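Local coordinates for protein enolase (alpha proteobacterium BAL199, PDB 3UGV) that is an enolase-superfamily enzyme of the mandelate racemase/muconate lactonizing type that binds magnesium and probably acts as a lyase on an unidentified substrate, at residues Tyr85-Leu97 with Ala121-Met133. Numbering follows the deposited sequence.
Sequences YLVPALHDMSDML and AGLSMIAASGVDM
Met93 lays its sulfur and terminal methyl over Ala127: CE comes to 3.7 Å from Ala127 CB and continues to the backbone N of Ala128, while SD also borders Val131 CG2. This reach follows from a chain extended beyond CG (chi2 164°, chi3 -179°), which carries the methyl from helix 85-97 onto helix 123-133. With an alanine in place of Met93, the thioether contacts to Ala127, Ala128 and Val131 are lost, and a gap would probably open between the helices. Leu90 CD2 approaches from the C-terminal side, 3.3 Å from Ala127 O, and also packs on Val131 CG2, its side chain running past that valine in the opposite direction. Ala127 and Ala89 meet methyl to methyl (CB to CB, 4.1 Å). One turn before Leu90, Leu86 forks around Ile126 CG2, with CD1 at 4.0 Å and CD2 at 3.9 Å from it, and CD2 touches Leu123 CD2 as well. The axes approach to 9.5 Å at a crossing angle of -58°, with the Ala127 methyl directed at the other helix, and all twelve touching residues are buried. Leu123 packs on Leu123 of the second subunit; within the N-terminal capping domain, Leu86 and Leu90 reach Ile59 on strand 52-65, Val131 meets Leu33 on strand 30-47, and Ala128 backs onto helix 104-114.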
ATOM      1  N   TYR F  85      17.059  29.473  28.892  1.00 43.33           N
ATOM      2  CA  TYR F  85      15.640  29.278  28.638  1.00 44.45           C
ATOM      3  C   TYR F  85      15.127  28.158  29.537  1.00 46.19           C
ATOM      4  O   TYR F  85      14.019  28.236  30.073  1.00 44.00           O
ATOM      5  CB  TYR F  85      15.351  28.931  27.176  1.00 45.34           C
ATOM      6  CG  TYR F  85      16.252  29.571  26.137  1.00 46.20           C
ATOM      7  CD1 TYR F  85      16.780  30.851  26.308  1.00 43.06           C
ATOM      8  CD2 TYR F  85      16.573  28.879  24.974  1.00 43.06           C
ATOM      9  CE1 TYR F  85      17.613  31.414  25.339  1.00 44.36           C
ATOM     10  CE2 TYR F  85      17.392  29.424  24.010  1.00 35.15           C
ATOM     11  CZ  TYR F  85      17.913  30.686  24.186  1.00 41.78           C
ATOM     12  OH  TYR F  85      18.734  31.198  23.197  1.00 41.86           O
ATOM     13  N   LEU F  86      15.952  27.126  29.703  1.00 46.80           N
ATOM     14  CA  LEU F  86      15.565  25.912  30.424  1.00 42.73           C
ATOM     15  C   LEU F  86      15.490  26.101  31.933  1.00 47.55           C
ATOM     16  O   LEU F  86      14.581  25.574  32.572  1.00 47.14           O
ATOM     17  CB  LEU F  86      16.503  24.743  30.093  1.00 33.27           C
ATOM     18  CG  LEU F  86      16.413  24.248  28.649  1.00 33.42           C
ATOM     19  CD1 LEU F  86      17.588  23.332  28.303  1.00 24.11           C
ATOM     20  CD2 LEU F  86      15.065  23.577  28.387  1.00 32.20           C
ATOM     21  N   VAL F  87      16.445  26.831  32.505  1.00 44.37           N
ATOM     22  CA  VAL F  87      16.415  27.097  33.941  1.00 45.21           C
ATOM     23  C   VAL F  87      15.125  27.816  34.384  1.00 53.18           C
ATOM     24  O   VAL F  87      14.455  27.378  35.326  1.00 56.75           O
ATOM     25  CB  VAL F  87      17.642  27.884  34.401  1.00 45.09           C
ATOM     26  CG1 VAL F  87      17.311  28.696  35.648  1.00 49.50           C
ATOM     27  CG2 VAL F  87      18.805  26.939  34.649  1.00 37.51           C
ATOM     28  N   PRO F  88      14.764  28.921  33.708  1.00 46.97           N
ATOM     29  CA  PRO F  88      13.496  29.552  34.080  1.00 47.94           C
ATOM     30  C   PRO F  88      12.329  28.606  33.855  1.00 44.13           C
ATOM     31  O   PRO F  88      11.409  28.583  34.658  1.00 53.66           O
ATOM     32  CB  PRO F  88      13.405  30.747  33.127  1.00 50.18           C
ATOM     33  CG  PRO F  88      14.818  31.047  32.772  1.00 51.00           C
ATOM     34  CD  PRO F  88      15.500  29.710  32.708  1.00 50.46           C
ATOM     35  N   ALA F  89      12.364  27.832  32.779  1.00 43.38           N
ATOM     36  CA  ALA F  89      11.282  26.890  32.509  1.00 41.50           C
ATOM     37  C   ALA F  89      11.145  25.872  33.639  1.00 43.11           C
ATOM     38  O   ALA F  89      10.036  25.512  34.034  1.00 47.09           O
ATOM     39  CB  ALA F  89      11.503  26.184  31.187  1.00 29.57           C
ATOM     40  N   LEU F  90      12.279  25.408  34.150  1.00 42.23           N
ATOM     41  CA  LEU F  90      12.291  24.428  35.228  1.00 42.00           C
ATOM     42  C   LEU F  90      11.738  25.024  36.520  1.00 42.86           C
ATOM     43  O   LEU F  90      10.977  24.372  37.225  1.00 40.03           O
ATOM     44  CB  LEU F  90      13.703  23.882  35.451  1.00 33.94           C
ATOM     45  CG  LEU F  90      14.178  22.894  34.390  1.00 42.61           C
ATOM     46  CD1 LEU F  90      15.643  22.563  34.585  1.00 36.21           C
ATOM     47  CD2 LEU F  90      13.325  21.640  34.414  1.00 43.13           C
ATOM     48  N   HIS F  91      12.112  26.263  36.820  1.00 46.13           N
ATOM     49  CA  HIS F  91      11.631  26.919  38.032  1.00 51.21           C
ATOM     50  C   HIS F  91      10.142  27.247  37.934  1.00 53.32           C
ATOM     51  O   HIS F  91       9.432  27.263  38.940  1.00 55.88           O
ATOM     52  CB  HIS F  91      12.468  28.160  38.352  1.00 53.70           C
ATOM     53  CG  HIS F  91      13.857  27.843  38.823  1.00 63.72           C
ATOM     54  ND1 HIS F  91      14.851  28.795  38.914  1.00 72.74           N
ATOM     55  CD2 HIS F  91      14.414  26.678  39.235  1.00 66.33           C
ATOM     56  CE1 HIS F  91      15.961  28.229  39.359  1.00 75.38           C
ATOM     57  NE2 HIS F  91      15.723  26.946  39.563  1.00 70.98           N
ATOM     58  N   ASP F  92       9.671  27.481  36.713  1.00 49.11           N
ATOM     59  CA  ASP F  92       8.251  27.710  36.471  1.00 47.02           C
ATOM     60  C   ASP F  92       7.440  26.441  36.699  1.00 47.60           C
ATOM     61  O   ASP F  92       6.282  26.506  37.108  1.00 42.51           O
ATOM     62  CB  ASP F  92       8.015  28.214  35.047  1.00 53.49           C
ATOM     63  CG  ASP F  92       7.899  29.723  34.971  1.00 58.37           C
ATOM     64  OD1 ASP F  92       7.534  30.343  35.995  1.00 66.42           O
ATOM     65  OD2 ASP F  92       8.163  30.283  33.881  1.00 50.12           O
ATOM     66  N   MET F  93       8.034  25.288  36.408  1.00 52.94           N
ATOM     67  CA  MET F  93       7.355  24.019  36.659  1.00 47.79           C
ATOM     68  C   MET F  93       7.356  23.754  38.155  1.00 48.09           C
ATOM     69  O   MET F  93       6.390  23.229  38.709  1.00 49.62           O
ATOM     70  CB  MET F  93       8.017  22.866  35.900  1.00 33.74           C
ATOM     71  CG  MET F  93       7.612  22.780  34.441  1.00 32.17           C
ATOM     72  SD  MET F  93       8.711  21.732  33.446  1.00 51.67           S
ATOM     73  CE  MET F  93       7.965  21.891  31.821  1.00 46.02           C
ATOM     74  N   SER F  94       8.447  24.140  38.807  1.00 44.30           N
ATOM     75  CA  SER F  94       8.538  24.015  40.251  1.00 47.42           C
ATOM     76  C   SER F  94       7.389  24.778  40.933  1.00 55.38           C
ATOM     77  O   SER F  94       6.682  24.217  41.776  1.00 61.43           O
ATOM     78  CB  SER F  94       9.903  24.499  40.747  1.00 40.85           C
ATOM     79  OG  SER F  94      10.041  24.303  42.149  1.00 47.80           O
ATOM     80  N   ASP F  95       7.196  26.046  40.560  1.00 53.97           N
ATOM     81  CA  ASP F  95       6.089  26.846  41.106  1.00 52.93           C
ATOM     82  C   ASP F  95       4.752  26.151  40.885  1.00 49.59           C
ATOM     83  O   ASP F  95       3.915  26.076  41.782  1.00 51.98           O
ATOM     84  CB  ASP F  95       6.038  28.240  40.470  1.00 55.80           C
ATOM     85  CG  ASP F  95       7.202  29.125  40.890  1.00 63.86           C
ATOM     86  OD1 ASP F  95       7.831  28.837  41.934  1.00 63.53           O
ATOM     87  OD2 ASP F  95       7.481  30.115  40.175  1.00 65.66           O
ATOM     88  N   MET F  96       4.566  25.637  39.674  1.00 45.55           N
ATOM     89  CA  MET F  96       3.318  25.006  39.272  1.00 46.59           C
ATOM     90  C   MET F  96       3.075  23.674  39.990  1.00 43.98           C
ATOM     91  O   MET F  96       1.930  23.231  40.123  1.00 44.70           O
ATOM     92  CB  MET F  96       3.318  24.797  37.755  1.00 47.66           C
ATOM     93  CG  MET F  96       2.010  24.274  37.187  1.00 60.63           C
ATOM     94  SD  MET F  96       2.234  23.256  35.709  1.00 84.28           S
ATOM     95  CE  MET F  96       2.508  21.652  36.449  1.00 72.97           C
ATOM     96  N   LEU F  97       4.150  23.046  40.456  1.00 40.73           N
ATOM     97  CA  LEU F  97       4.073  21.698  41.024  1.00 43.20           C
ATOM     98  C   LEU F  97       4.033  21.668  42.551  1.00 45.24           C
ATOM     99  O   LEU F  97       3.656  20.655  43.135  1.00 37.53           O
ATOM    100  CB  LEU F  97       5.238  20.828  40.530  1.00 37.53           C
ATOM    101  CG  LEU F  97       5.178  20.332  39.083  1.00 37.15           C
ATOM    102  CD1 LEU F  97       6.475  19.638  38.685  1.00 29.39           C
ATOM    103  CD2 LEU F  97       3.989  19.408  38.895  1.00 31.51           C
ATOM    104  N   ALA F 121       7.130  19.082  21.246  1.00 34.98           N
ATOM    105  CA  ALA F 121       8.518  18.747  20.960  1.00 30.90           C
ATOM    106  C   ALA F 121       9.415  19.926  21.314  1.00 34.13           C
ATOM    107  O   ALA F 121       8.922  21.014  21.611  1.00 33.67           O
ATOM    108  CB  ALA F 121       8.687  18.330  19.490  1.00 20.86           C
ATOM    109  N   GLY F 122      10.728  19.707  21.303  1.00 34.37           N
ATOM    110  CA  GLY F 122      11.671  20.787  21.528  1.00 37.38           C
ATOM    111  C   GLY F 122      11.859  21.171  22.985  1.00 41.46           C
ATOM    112  O   GLY F 122      11.791  20.321  23.871  1.00 43.05           O
ATOM    113  N   LEU F 123      12.091  22.458  23.231  1.00 45.25           N
ATOM    114  CA  LEU F 123      12.407  22.954  24.574  1.00 45.35           C
ATOM    115  C   LEU F 123      11.403  22.544  25.649  1.00 37.15           C
ATOM    116  O   LEU F 123      11.799  22.294  26.782  1.00 36.70           O
ATOM    117  CB  LEU F 123      12.590  24.476  24.570  1.00 47.09           C
ATOM    118  CG  LEU F 123      13.812  24.986  23.794  1.00 46.50           C
ATOM    119  CD1 LEU F 123      13.665  26.462  23.409  1.00 45.04           C
ATOM    120  CD2 LEU F 123      15.102  24.745  24.581  1.00 43.39           C
ATOM    121  N   SER F 124      10.119  22.474  25.292  1.00 32.13           N
ATOM    122  CA  SER F 124       9.068  22.060  26.235  1.00 40.25           C
ATOM    123  C   SER F 124       9.343  20.656  26.783  1.00 37.47           C
ATOM    124  O   SER F 124       9.352  20.432  27.991  1.00 32.18           O
ATOM    125  CB  SER F 124       7.683  22.059  25.568  1.00 38.61           C
ATOM    126  OG  SER F 124       7.408  23.258  24.874  1.00 42.67           O
ATOM    127  N   MET F 125       9.543  19.721  25.860  1.00 35.29           N
ATOM    128  CA  MET F 125       9.828  18.335  26.170  1.00 39.22           C
ATOM    129  C   MET F 125      11.066  18.229  27.073  1.00 43.35           C
ATOM    130  O   MET F 125      11.088  17.454  28.029  1.00 42.81           O
ATOM    131  CB  MET F 125      10.035  17.557  24.855  1.00 39.65           C
ATOM    132  CG  MET F 125      10.362  16.067  25.014  1.00 29.27           C
ATOM    133  SD  MET F 125       9.151  15.238  26.059  1.00 43.24           S
ATOM    134  CE  MET F 125       8.559  13.985  24.929  1.00 28.59           C
ATOM    135  N   ILE F 126      12.084  19.031  26.768  1.00 40.64           N
ATOM    136  CA  ILE F 126      13.349  18.988  27.496  1.00 39.23           C
ATOM    137  C   ILE F 126      13.233  19.393  28.974  1.00 35.05           C
ATOM    138  O   ILE F 126      13.860  18.777  29.843  1.00 33.65           O
ATOM    139  CB  ILE F 126      14.431  19.814  26.783  1.00 37.29           C
ATOM    140  CG1 ILE F 126      14.700  19.211  25.401  1.00 34.26           C
ATOM    141  CG2 ILE F 126      15.710  19.831  27.598  1.00 37.44           C
ATOM    142  CD1 ILE F 126      15.823  19.857  24.654  1.00 33.89           C
ATOM    143  N   ALA F 127      12.432  20.413  29.264  1.00 27.26           N
ATOM    144  CA  ALA F 127      12.247  20.821  30.647  1.00 31.47           C
ATOM    145  C   ALA F 127      11.490  19.733  31.391  1.00 38.71           C
ATOM    146  O   ALA F 127      11.880  19.341  32.495  1.00 40.45           O
ATOM    147  CB  ALA F 127      11.511  22.123  30.732  1.00 35.37           C
ATOM    148  N   ALA F 128      10.422  19.232  30.776  1.00 37.52           N
ATOM    149  CA  ALA F 128       9.641  18.145  31.371  1.00 35.26           C
ATOM    150  C   ALA F 128      10.454  16.868  31.594  1.00 31.45           C
ATOM    151  O   ALA F 128      10.250  16.189  32.587  1.00 33.81           O
ATOM    152  CB  ALA F 128       8.407  17.840  30.536  1.00 26.62           C
ATOM    153  N   SER F 129      11.356  16.539  30.667  1.00 30.34           N
ATOM    154  CA  SER F 129      12.160  15.316  30.774  1.00 29.19           C
ATOM    155  C   SER F 129      13.112  15.382  31.967  1.00 26.02           C
ATOM    156  O   SER F 129      13.317  14.394  32.670  1.00 31.93           O
ATOM    157  CB  SER F 129      12.948  15.065  29.485  1.00 26.10           C
ATOM    158  OG  SER F 129      12.095  14.727  28.406  1.00 29.70           O
ATOM    159  N   GLY F 130      13.675  16.563  32.197  1.00 33.00           N
ATOM    160  CA  GLY F 130      14.555  16.790  33.332  1.00 34.84           C
ATOM    161  C   GLY F 130      13.850  16.628  34.666  1.00 38.18           C
ATOM    162  O   GLY F 130      14.418  16.085  35.623  1.00 34.44           O
ATOM    163  N   VAL F 131      12.614  17.118  34.737  1.00 30.90           N
ATOM    164  CA  VAL F 131      11.801  16.961  35.934  1.00 27.24           C
ATOM    165  C   VAL F 131      11.513  15.487  36.104  1.00 34.62           C
ATOM    166  O   VAL F 131      11.660  14.938  37.192  1.00 40.41           O
ATOM    167  CB  VAL F 131      10.461  17.701  35.802  1.00 34.37           C
ATOM    168  CG1 VAL F 131       9.478  17.217  36.849  1.00 26.60           C
ATOM    169  CG2 VAL F 131      10.670  19.210  35.879  1.00 35.45           C
ATOM    170  N   ASP F 132      11.117  14.842  35.008  1.00 26.28           N
ATOM    171  CA  ASP F 132      10.745  13.436  35.049  1.00 24.81           C
ATOM    172  C   ASP F 132      11.846  12.558  35.655  1.00 35.69           C
ATOM    173  O   ASP F 132      11.574  11.735  36.534  1.00 32.27           O
ATOM    174  CB  ASP F 132      10.389  12.944  33.650  1.00 24.32           C
ATOM    175  CG  ASP F 132       9.799  11.543  33.653  1.00 41.18           C
ATOM    176  OD1 ASP F 132       8.603  11.401  34.004  1.00 41.65           O
ATOM    177  OD2 ASP F 132      10.524  10.586  33.287  1.00 46.80           O
ATOM    178  N   MET F 133      13.081  12.733  35.186  1.00 32.29           N
ATOM    179  CA  MET F 133      14.198  11.940  35.697  1.00 33.65           C
ATOM    180  C   MET F 133      14.435  12.163  37.186  1.00 33.18           C
ATOM    181  O   MET F 133      14.587  11.207  37.942  1.00 33.53           O
ATOM    182  CB  MET F 133      15.472  12.217  34.908  1.00 28.33           C
ATOM    183  CG  MET F 133      15.421  11.657  33.511  1.00 30.67           C
ATOM    184  SD  MET F 133      16.925  12.022  32.611  1.00 31.89           S
ATOM    185  CE  MET F 133      16.680  13.749  32.216  1.00 30.06           C
TER